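Local coordinates for protein TarM (Staphylococcus aureus subsp. aureus 21178, PDB 4X7R) that belongs to the GT-B glycosyltransferases and carries, besides its two parallel-sheet domains, a large antiparallel beta-sheet extension, at residues A[118-132]-A[135-149]. The protein carries 1 engineered substitution. Numbering follows the deposited sequence.
Sequences TYIAYIRKSKSEKVI and FKDNKRIERFSFIDN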
ATOM      1  N   THR A 118     -42.748  -7.606  14.141  1.00 86.76           N
ATOM      2  CA  THR A 118     -41.539  -7.981  13.414  1.00 83.86           C
ATOM      3  C   THR A 118     -40.311  -7.088  13.628  1.00 81.81           C
ATOM      4  O   THR A 118     -40.429  -5.897  13.922  1.00 80.88           O
ATOM      5  CB  THR A 118     -41.846  -8.306  11.940  1.00 93.86           C
ATOM      6  OG1 THR A 118     -40.848  -9.210  11.452  1.00 95.60           O
ATOM      7  CG2 THR A 118     -41.920  -7.059  11.051  1.00 90.48           C
ATOM      8  N   TYR A 119     -39.137  -7.701  13.442  1.00 74.36           N
ATOM      9  CA  TYR A 119     -37.785  -7.155  13.514  1.00 71.61           C
ATOM     10  C   TYR A 119     -37.614  -6.063  12.430  1.00 73.07           C
ATOM     11  O   TYR A 119     -37.676  -6.369  11.237  1.00 72.28           O
ATOM     12  CB  TYR A 119     -36.832  -8.334  13.276  1.00 71.68           C
ATOM     13  CG  TYR A 119     -35.350  -8.093  13.435  1.00 71.79           C
ATOM     14  CD1 TYR A 119     -34.867  -7.103  14.289  1.00 73.61           C
ATOM     15  CD2 TYR A 119     -34.422  -8.935  12.825  1.00 71.65           C
ATOM     16  CE1 TYR A 119     -33.497  -6.911  14.470  1.00 72.96           C
ATOM     17  CE2 TYR A 119     -33.053  -8.765  13.016  1.00 71.56           C
ATOM     18  CZ  TYR A 119     -32.594  -7.754  13.840  1.00 76.09           C
ATOM     19  OH  TYR A 119     -31.242  -7.607  14.025  1.00 76.26           O
ATOM     20  N   ILE A 120     -37.465  -4.793  12.859  1.00 68.01           N
ATOM     21  CA  ILE A 120     -37.323  -3.601  12.005  1.00 65.62           C
ATOM     22  C   ILE A 120     -35.843  -3.257  11.771  1.00 65.84           C
ATOM     23  O   ILE A 120     -35.410  -3.136  10.619  1.00 62.58           O
ATOM     24  CB  ILE A 120     -38.122  -2.379  12.591  1.00 69.36           C
ATOM     25  CG1 ILE A 120     -39.624  -2.682  12.828  1.00 71.90           C
ATOM     26  CG2 ILE A 120     -37.925  -1.092  11.782  1.00 68.12           C
ATOM     27  CD1 ILE A 120     -40.470  -3.230  11.591  1.00 83.48           C
ATOM     28  N   ALA A 121     -35.082  -3.059  12.861  1.00 61.97           N
ATOM     29  CA  ALA A 121     -33.685  -2.674  12.724  1.00 60.60           C
ATOM     30  C   ALA A 121     -32.716  -3.259  13.723  1.00 63.11           C
ATOM     31  O   ALA A 121     -33.088  -3.680  14.812  1.00 63.59           O
ATOM     32  CB  ALA A 121     -33.555  -1.154  12.701  1.00 60.41           C
ATOM     33  N   TYR A 122     -31.455  -3.242  13.326  1.00 57.68           N
ATOM     34  CA  TYR A 122     -30.285  -3.607  14.094  1.00 57.98           C
ATOM     35  C   TYR A 122     -29.351  -2.389  14.019  1.00 62.17           C
ATOM     36  O   TYR A 122     -29.019  -1.933  12.918  1.00 60.62           O
ATOM     37  CB  TYR A 122     -29.611  -4.843  13.481  1.00 58.00           C
ATOM     38  CG  TYR A 122     -28.264  -5.171  14.077  1.00 61.66           C
ATOM     39  CD1 TYR A 122     -28.153  -6.003  15.188  1.00 65.62           C
ATOM     40  CD2 TYR A 122     -27.089  -4.702  13.491  1.00 61.74           C
ATOM     41  CE1 TYR A 122     -26.907  -6.329  15.724  1.00 66.03           C
ATOM     42  CE2 TYR A 122     -25.841  -5.016  14.023  1.00 63.62           C
ATOM     43  CZ  TYR A 122     -25.756  -5.830  15.140  1.00 72.62           C
ATOM     44  OH  TYR A 122     -24.526  -6.146  15.659  1.00 76.67           O
ATOM     45  N   ILE A 123     -28.945  -1.860  15.185  1.00 60.44           N
ATOM     46  CA  ILE A 123     -28.008  -0.732  15.269  1.00 59.59           C
ATOM     47  C   ILE A 123     -26.773  -1.158  16.065  1.00 65.82           C
ATOM     48  O   ILE A 123     -26.916  -1.684  17.170  1.00 66.98           O
ATOM     49  CB  ILE A 123     -28.648   0.577  15.829  1.00 62.23           C
ATOM     50  CG1 ILE A 123     -29.935   0.963  15.044  1.00 60.36           C
ATOM     51  CG2 ILE A 123     -27.605   1.725  15.839  1.00 62.17           C
ATOM     52  CD1 ILE A 123     -30.645   2.207  15.474  1.00 61.93           C
ATOM     53  N   ARG A 124     -25.575  -0.928  15.504  1.00 62.72           N
ATOM     54  CA  ARG A 124     -24.296  -1.218  16.145  1.00 64.11           C
ATOM     55  C   ARG A 124     -23.445   0.065  16.162  1.00 71.81           C
ATOM     56  O   ARG A 124     -23.001   0.534  15.108  1.00 70.21           O
ATOM     57  CB  ARG A 124     -23.575  -2.385  15.434  1.00 61.52           C
ATOM     58  CG  ARG A 124     -22.275  -2.857  16.093  1.00 66.21           C
ATOM     59  CD  ARG A 124     -21.252  -3.358  15.070  1.00 69.53           C
ATOM     60  NE  ARG A 124     -21.781  -4.442  14.231  1.00 74.58           N
ATOM     61  CZ  ARG A 124     -21.471  -4.632  12.951  1.00 85.03           C
ATOM     62  NH1 ARG A 124     -20.616  -3.822  12.339  1.00 66.65           N
ATOM     63  NH2 ARG A 124     -22.016  -5.635  12.272  1.00 74.39           N
ATOM     64  N   LYS A 125     -23.219   0.608  17.376  1.00 72.82           N
ATOM     65  CA  LYS A 125     -22.415   1.809  17.645  1.00 73.83           C
ATOM     66  C   LYS A 125     -21.055   1.411  18.264  1.00 82.04           C
ATOM     67  O   LYS A 125     -21.019   0.805  19.338  1.00 83.24           O
ATOM     68  CB  LYS A 125     -23.158   2.758  18.616  1.00 76.98           C
ATOM     69  CG  LYS A 125     -24.354   3.499  18.040  1.00 84.20           C
ATOM     70  CD  LYS A 125     -25.067   4.284  19.142  1.00 95.95           C
ATOM     71  CE  LYS A 125     -26.224   5.109  18.639  1.00105.22           C
ATOM     72  NZ  LYS A 125     -26.779   5.994  19.698  1.00113.35           N
ATOM     73  N   SER A 126     -19.948   1.748  17.584  1.00 79.85           N
ATOM     74  CA  SER A 126     -18.588   1.489  18.055  1.00 81.31           C
ATOM     75  C   SER A 126     -17.714   2.698  17.720  1.00 86.17           C
ATOM     76  O   SER A 126     -17.538   3.013  16.537  1.00 84.58           O
ATOM     77  CB  SER A 126     -18.022   0.196  17.459  1.00 85.53           C
ATOM     78  OG  SER A 126     -17.479   0.345  16.154  1.00 94.92           O
ATOM     79  N   LYS A 127     -17.192   3.387  18.767  1.00 84.66           N
ATOM     80  CA  LYS A 127     -16.366   4.599  18.678  1.00 84.15           C
ATOM     81  C   LYS A 127     -17.153   5.755  18.006  1.00 85.31           C
ATOM     82  O   LYS A 127     -18.155   6.217  18.561  1.00 85.80           O
ATOM     83  CB  LYS A 127     -15.014   4.319  17.971  1.00 85.89           C
ATOM     84  CG  LYS A 127     -13.910   3.827  18.895  1.00100.71           C
ATOM     85  CD  LYS A 127     -12.678   3.429  18.096  1.00109.76           C
ATOM     86  CE  LYS A 127     -11.452   3.274  18.959  1.00122.36           C
ATOM     87  NZ  LYS A 127     -10.250   2.959  18.142  1.00129.56           N
ATOM     88  N   SER A 128     -16.702   6.187  16.809  1.00 78.08           N
ATOM     89  CA  SER A 128     -17.289   7.253  15.991  1.00 76.01           C
ATOM     90  C   SER A 128     -18.171   6.674  14.855  1.00 74.49           C
ATOM     91  O   SER A 128     -18.800   7.427  14.109  1.00 72.43           O
ATOM     92  CB  SER A 128     -16.174   8.113  15.401  1.00 79.00           C
ATOM     93  OG  SER A 128     -15.167   7.306  14.807  1.00 87.05           O
ATOM     94  N   GLU A 129     -18.202   5.334  14.740  1.00 67.89           N
ATOM     95  CA  GLU A 129     -18.947   4.610  13.723  1.00 65.16           C
ATOM     96  C   GLU A 129     -20.307   4.090  14.182  1.00 66.46           C
ATOM     97  O   GLU A 129     -20.506   3.756  15.356  1.00 67.27           O
ATOM     98  CB  GLU A 129     -18.098   3.495  13.107  1.00 65.56           C
ATOM     99  CG  GLU A 129     -16.929   4.042  12.309  1.00 74.66           C
ATOM    100  CD  GLU A 129     -16.138   3.027  11.510  1.00101.45           C
ATOM    101  OE1 GLU A 129     -15.970   1.880  11.987  1.00 81.59           O
ATOM    102  OE2 GLU A 129     -15.650   3.394  10.417  1.00106.91           O
ATOM    103  N   LYS A 130     -21.258   4.071  13.238  1.00 58.96           N
ATOM    104  CA  LYS A 130     -22.615   3.587  13.458  1.00 57.59           C
ATOM    105  C   LYS A 130     -23.114   2.933  12.182  1.00 57.59           C
ATOM    106  O   LYS A 130     -22.870   3.416  11.075  1.00 55.59           O
ATOM    107  CB  LYS A 130     -23.558   4.710  13.925  1.00 59.74           C
ATOM    108  CG  LYS A 130     -24.988   4.236  14.250  1.00 60.68           C
ATOM    109  CD  LYS A 130     -25.857   5.300  14.927  1.00 62.48           C
ATOM    110  CE  LYS A 130     -26.234   6.453  14.029  1.00 58.31           C
ATOM    111  NZ  LYS A 130     -26.981   7.497  14.765  1.00 63.06           N
ATOM    112  N   VAL A 131     -23.816   1.828  12.358  1.00 53.36           N
ATOM    113  CA  VAL A 131     -24.402   1.037  11.301  1.00 51.92           C
ATOM    114  C   VAL A 131     -25.865   0.793  11.662  1.00 54.88           C
ATOM    115  O   VAL A 131     -26.165   0.475  12.817  1.00 56.21           O
ATOM    116  CB  VAL A 131     -23.548  -0.250  11.127  1.00 56.47           C
ATOM    117  CG1 VAL A 131     -24.382  -1.523  11.122  1.00 57.64           C
ATOM    118  CG2 VAL A 131     -22.644  -0.155   9.901  1.00 54.31           C
ATOM    119  N   ILE A 132     -26.785   1.040  10.711  1.00 49.33           N
ATOM    120  CA  ILE A 132     -28.218   0.778  10.918  1.00 48.76           C
ATOM    121  C   ILE A 132     -28.661  -0.161   9.816  1.00 52.30           C
ATOM    122  O   ILE A 132     -28.675   0.231   8.648  1.00 50.35           O
ATOM    123  CB  ILE A 132     -29.135   2.029  11.024  1.00 51.22           C
ATOM    124  CG1 ILE A 132     -28.669   3.011  12.111  1.00 51.99           C
ATOM    125  CG2 ILE A 132     -30.601   1.618  11.240  1.00 53.30           C
ATOM    126  CD1 ILE A 132     -29.487   4.348  12.147  1.00 51.57           C
ATOM    127  N   PHE A 135     -34.649  -4.277   8.232  1.00 53.82           N
ATOM    128  CA  PHE A 135     -35.192  -5.590   7.902  1.00 55.61           C
ATOM    129  C   PHE A 135     -36.605  -5.521   7.377  1.00 63.28           C
ATOM    130  O   PHE A 135     -37.343  -4.582   7.693  1.00 63.12           O
ATOM    131  CB  PHE A 135     -35.143  -6.507   9.141  1.00 57.80           C
ATOM    132  CG  PHE A 135     -33.735  -6.836   9.554  1.00 57.93           C
ATOM    133  CD1 PHE A 135     -32.986  -5.941  10.307  1.00 59.45           C
ATOM    134  CD2 PHE A 135     -33.157  -8.049   9.203  1.00 59.51           C
ATOM    135  CE1 PHE A 135     -31.663  -6.232  10.653  1.00 59.84           C
ATOM    136  CE2 PHE A 135     -31.843  -8.345   9.568  1.00 61.70           C
ATOM    137  CZ  PHE A 135     -31.102  -7.429  10.281  1.00 59.10           C
ATOM    138  N   LYS A 136     -36.964  -6.513   6.547  1.00 62.72           N
ATOM    139  CA  LYS A 136     -38.306  -6.713   5.990  1.00 64.19           C
ATOM    140  C   LYS A 136     -38.497  -8.222   5.882  1.00 71.94           C
ATOM    141  O   LYS A 136     -37.683  -8.912   5.253  1.00 71.77           O
ATOM    142  CB  LYS A 136     -38.505  -5.995   4.642  1.00 65.64           C
ATOM    143  CG  LYS A 136     -39.944  -6.028   4.141  1.00 83.55           C
ATOM    144  CD  LYS A 136     -40.131  -5.227   2.862  1.00 93.97           C
ATOM    145  CE  LYS A 136     -41.563  -5.281   2.386  1.00106.43           C
ATOM    146  NZ  LYS A 136     -41.750  -4.521   1.122  1.00115.15           N
ATOM    147  N   ASP A 137     -39.529  -8.732   6.588  1.00 71.42           N
ATOM    148  CA  ASP A 137     -39.877 -10.145   6.688  1.00 72.68           C
ATOM    149  C   ASP A 137     -38.670 -10.989   7.132  1.00 76.24           C
ATOM    150  O   ASP A 137     -38.327 -11.992   6.505  1.00 76.29           O
ATOM    151  CB  ASP A 137     -40.622 -10.646   5.427  1.00 74.76           C
ATOM    152  CG  ASP A 137     -42.107 -10.271   5.423  1.00 87.25           C
ATOM    153  OD1 ASP A 137     -42.422  -9.056   5.320  1.00 84.19           O
ATOM    154  OD2 ASP A 137     -42.955 -11.188   5.573  1.00100.04           O
ATOM    155  N   ASN A 138     -38.002 -10.508   8.214  1.00 72.35           N
ATOM    156  CA  ASN A 138     -36.816 -11.078   8.871  1.00 72.16           C
ATOM    157  C   ASN A 138     -35.577 -11.215   7.979  1.00 74.20           C
ATOM    158  O   ASN A 138     -34.655 -11.992   8.282  1.00 74.38           O
ATOM    159  CB  ASN A 138     -37.165 -12.366   9.631  1.00 77.91           C
ATOM    160  CG  ASN A 138     -37.382 -12.129  11.099  1.00 96.71           C
ATOM    161  OD1 ASN A 138     -38.455 -11.674  11.534  1.00 85.70           O
ATOM    162  ND2 ASN A 138     -36.340 -12.394  11.887  1.00 86.90           N
ATOM    163  N   LYS A 139     -35.540 -10.409   6.898  1.00 68.44           N
ATOM    164  CA  LYS A 139     -34.453 -10.362   5.920  1.00 65.94           C
ATOM    165  C   LYS A 139     -33.894  -8.929   5.858  1.00 63.77           C
ATOM    166  O   LYS A 139     -34.667  -7.971   5.738  1.00 61.86           O
ATOM    167  CB  LYS A 139     -34.995 -10.812   4.544  1.00 69.50           C
ATOM    168  CG  LYS A 139     -34.013 -10.662   3.373  1.00 88.99           C
ATOM    169  CD  LYS A 139     -34.544  -9.722   2.280  1.00 91.47           C
ATOM    170  CE  LYS A 139     -33.481  -9.427   1.245  1.00 95.12           C
ATOM    171  NZ  LYS A 139     -33.913  -8.376   0.284  1.00 96.07           N
ATOM    172  N   ARG A 140     -32.558  -8.792   5.944  1.00 58.16           N
ATOM    173  CA  ARG A 140     -31.870  -7.498   5.858  1.00 56.48           C
ATOM    174  C   ARG A 140     -32.016  -6.908   4.451  1.00 59.18           C
ATOM    175  O   ARG A 140     -31.527  -7.491   3.480  1.00 58.70           O
ATOM    176  CB  ARG A 140     -30.380  -7.605   6.272  1.00 53.45           C
ATOM    177  CG  ARG A 140     -29.606  -6.291   6.082  1.00 50.57           C
ATOM    178  CD  ARG A 140     -28.242  -6.296   6.741  1.00 48.56           C
ATOM    179  NE  ARG A 140     -27.282  -7.182   6.080  1.00 49.04           N
ATOM    180  CZ  ARG A 140     -25.984  -7.210   6.351  1.00 62.24           C
ATOM    181  NH1 ARG A 140     -25.469  -6.385   7.257  1.00 52.84           N
ATOM    182  NH2 ARG A 140     -25.184  -8.040   5.702  1.00 56.71           N
ATOM    183  N   ILE A 141     -32.696  -5.763   4.350  1.00 55.04           N
ATOM    184  CA  ILE A 141     -32.882  -5.085   3.064  1.00 53.20           C
ATOM    185  C   ILE A 141     -31.794  -4.022   2.817  1.00 55.23           C
ATOM    186  O   ILE A 141     -31.248  -3.918   1.707  1.00 54.55           O
ATOM    187  CB  ILE A 141     -34.339  -4.576   2.874  1.00 56.58           C
ATOM    188  CG1 ILE A 141     -34.786  -3.639   4.022  1.00 57.26           C
ATOM    189  CG2 ILE A 141     -35.302  -5.778   2.731  1.00 59.42           C
ATOM    190  CD1 ILE A 141     -36.024  -2.807   3.756  1.00 57.20           C
ATOM    191  N   GLU A 142     -31.440  -3.257   3.869  1.00 49.87           N
ATOM    192  CA  GLU A 142     -30.448  -2.199   3.741  1.00 47.01           C
ATOM    193  C   GLU A 142     -29.592  -1.909   4.956  1.00 48.58           C
ATOM    194  O   GLU A 142     -29.948  -2.254   6.079  1.00 49.51           O
ATOM    195  CB  GLU A 142     -31.097  -0.909   3.223  1.00 47.37           C
ATOM    196  CG  GLU A 142     -32.288  -0.472   4.028  1.00 56.66           C
ATOM    197  CD  GLU A 142     -33.249   0.411   3.267  1.00 72.16           C
ATOM    198  OE1 GLU A 142     -33.269   0.360   2.016  1.00 69.58           O
ATOM    199  OE2 GLU A 142     -33.998   1.151   3.936  1.00 64.18           O
ATOM    200  N   ARG A 143     -28.465  -1.228   4.711  1.00 41.44           N
ATOM    201  CA  ARG A 143     -27.548  -0.768   5.733  1.00 40.18           C
ATOM    202  C   ARG A 143     -27.147   0.678   5.471  1.00 43.65           C
ATOM    203  O   ARG A 143     -26.585   0.970   4.410  1.00 43.20           O
ATOM    204  CB  ARG A 143     -26.292  -1.663   5.817  1.00 36.81           C
ATOM    205  CG  ARG A 143     -25.136  -1.029   6.609  1.00 44.77           C
ATOM    206  CD  ARG A 143     -23.952  -1.949   6.795  1.00 45.87           C
ATOM    207  NE  ARG A 143     -24.247  -2.908   7.860  1.00 60.62           N
ATOM    208  CZ  ARG A 143     -23.339  -3.629   8.506  1.00 68.04           C
ATOM    209  NH1 ARG A 143     -22.053  -3.506   8.212  1.00 52.62           N
ATOM    210  NH2 ARG A 143     -23.711  -4.457   9.475  1.00 55.83           N
ATOM    211  N   PHE A 144     -27.367   1.551   6.463  1.00 39.56           N
ATOM    212  CA  PHE A 144     -26.881   2.925   6.460  1.00 39.54           C
ATOM    213  C   PHE A 144     -25.623   2.961   7.363  1.00 43.36           C
ATOM    214  O   PHE A 144     -25.673   2.536   8.530  1.00 43.13           O
ATOM    215  CB  PHE A 144     -27.946   3.903   6.994  1.00 41.71           C
ATOM    216  CG  PHE A 144     -29.124   4.099   6.078  1.00 42.11           C
ATOM    217  CD1 PHE A 144     -30.238   3.268   6.161  1.00 43.53           C
ATOM    218  CD2 PHE A 144     -29.118   5.109   5.119  1.00 42.46           C
ATOM    219  CE1 PHE A 144     -31.321   3.436   5.297  1.00 44.51           C
ATOM    220  CE2 PHE A 144     -30.219   5.296   4.273  1.00 45.02           C
ATOM    221  CZ  PHE A 144     -31.315   4.459   4.365  1.00 42.78           C
ATOM    222  N   SER A 145     -24.511   3.469   6.807  1.00 39.04           N
ATOM    223  CA  SER A 145     -23.225   3.622   7.484  1.00 39.65           C
ATOM    224  C   SER A 145     -22.977   5.092   7.792  1.00 45.79           C
ATOM    225  O   SER A 145     -23.143   5.954   6.919  1.00 45.79           O
ATOM    226  CB  SER A 145     -22.095   3.042   6.638  1.00 40.33           C
ATOM    227  OG  SER A 145     -22.381   1.679   6.375  1.00 47.58           O
ATOM    228  N   PHE A 146     -22.616   5.365   9.055  1.00 44.43           N
ATOM    229  CA  PHE A 146     -22.370   6.699   9.608  1.00 45.12           C
ATOM    230  C   PHE A 146     -20.980   6.827  10.217  1.00 51.82           C
ATOM    231  O   PHE A 146     -20.453   5.864  10.769  1.00 51.80           O
ATOM    232  CB  PHE A 146     -23.396   7.013  10.719  1.00 47.73           C
ATOM    233  CG  PHE A 146     -24.863   6.905  10.370  1.00 48.47           C
ATOM    234  CD1 PHE A 146     -25.494   5.666  10.313  1.00 50.39           C
ATOM    235  CD2 PHE A 146     -25.638   8.047  10.200  1.00 49.77           C
ATOM    236  CE1 PHE A 146     -26.849   5.566  10.000  1.00 51.11           C
ATOM    237  CE2 PHE A 146     -26.998   7.949   9.893  1.00 52.48           C
ATOM    238  CZ  PHE A 146     -27.598   6.708   9.801  1.00 50.45           C
ATOM    239  N   ILE A 147     -20.409   8.043  10.135  1.00 51.55           N
ATOM    240  CA  ILE A 147     -19.158   8.490  10.769  1.00 52.83           C
ATOM    241  C   ILE A 147     -19.520   9.827  11.434  1.00 59.45           C
ATOM    242  O   ILE A 147     -20.030  10.728  10.751  1.00 59.05           O
ATOM    243  CB  ILE A 147     -17.958   8.613   9.814  1.00 55.05           C
ATOM    244  CG1 ILE A 147     -17.550   7.231   9.251  1.00 54.61           C
ATOM    245  CG2 ILE A 147     -16.767   9.295  10.537  1.00 56.79           C
ATOM    246  CD1 ILE A 147     -16.687   7.274   8.052  1.00 59.73           C
ATOM    247  N   ASP A 148     -19.327   9.921  12.772  1.00 57.48           N
ATOM    248  CA  ASP A 148     -19.678  11.084  13.612  1.00 58.94           C
ATOM    249  C   ASP A 148     -21.154  11.482  13.416  1.00 62.47           C
ATOM    250  O   ASP A 148     -21.465  12.661  13.207  1.00 62.58           O
ATOM    251  CB  ASP A 148     -18.710  12.288  13.400  1.00 61.51           C
ATOM    252  CG  ASP A 148     -17.219  11.970  13.438  1.00 73.54           C
ATOM    253  OD1 ASP A 148     -16.794  11.217  14.336  1.00 73.54           O
ATOM    254  OD2 ASP A 148     -16.479  12.491  12.577  1.00 81.14           O
ATOM    255  N   ASN A 149     -22.057  10.471  13.438  1.00 58.73           N
ATOM    256  CA  ASN A 149     -23.518  10.600  13.249  1.00 58.30           C
ATOM    257  C   ASN A 149     -23.971  11.122  11.877  1.00 56.70           C
ATOM    258  O   ASN A 149     -25.140  11.463  11.701  1.00 57.69           O
ATOM    259  CB  ASN A 149     -24.196  11.353  14.415  1.00 64.81           C
ATOM    260  CG  ASN A 149     -24.420  10.519  15.654  1.00 96.66           C
ATOM    261  OD1 ASN A 149     -24.139   9.312  15.702  1.00 87.40           O
ATOM    262  ND2 ASN A 149     -24.952  11.153  16.688  1.00 96.72           N
TER
HETATM  263  O   HOH W   1     -21.550   7.785  13.837  1.00 62.12           O
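S128 O is held by two donors, the backbone N of D148 and a water that also accepts from N149 N. The bond from D148 N to S128 O is 2.9 Å long and lies in the carbonyl plane. Further along, K130 and I132 form the hydrogen-bonded pairs with F146 and F144. The bond from F146 N to K130 O is 2.8 Å long. The return bond, K130 N to F146 O, is longer at 3.2 Å, with the donor above the carbonyl plane. K130 and I132 share one sheet face with F146. K130 CG lies opposite the backbone N (chi1 -177°), and the bend at chi3 (69°) brings CE over the F146 ring. K130 NZ stands 4.8 Å from the ring centroid, a cation-pi contact, and bonds weakly to N149 OD1. I132 CD1 meets F146 CE1 at 3.6 Å. On the other face, V131 CG1 rests over the R143 guanidinium, 3.4 Å from R143 NH2. R124 NH2 lies close to R143 NH2, two like charges; the salt bridge from D133 to R143 probably eases this. At the far end, F135 N bonds to I120 O, and the Y119 and F135 rings stack face to face, centroids 4.1 Å apart. The F112 ring also meets Y119. Helix 86-95 packs against I132 and F144. The arrangement is a three-stranded antiparallel meander of consecutive beta hairpins within the large antiparallel sheet.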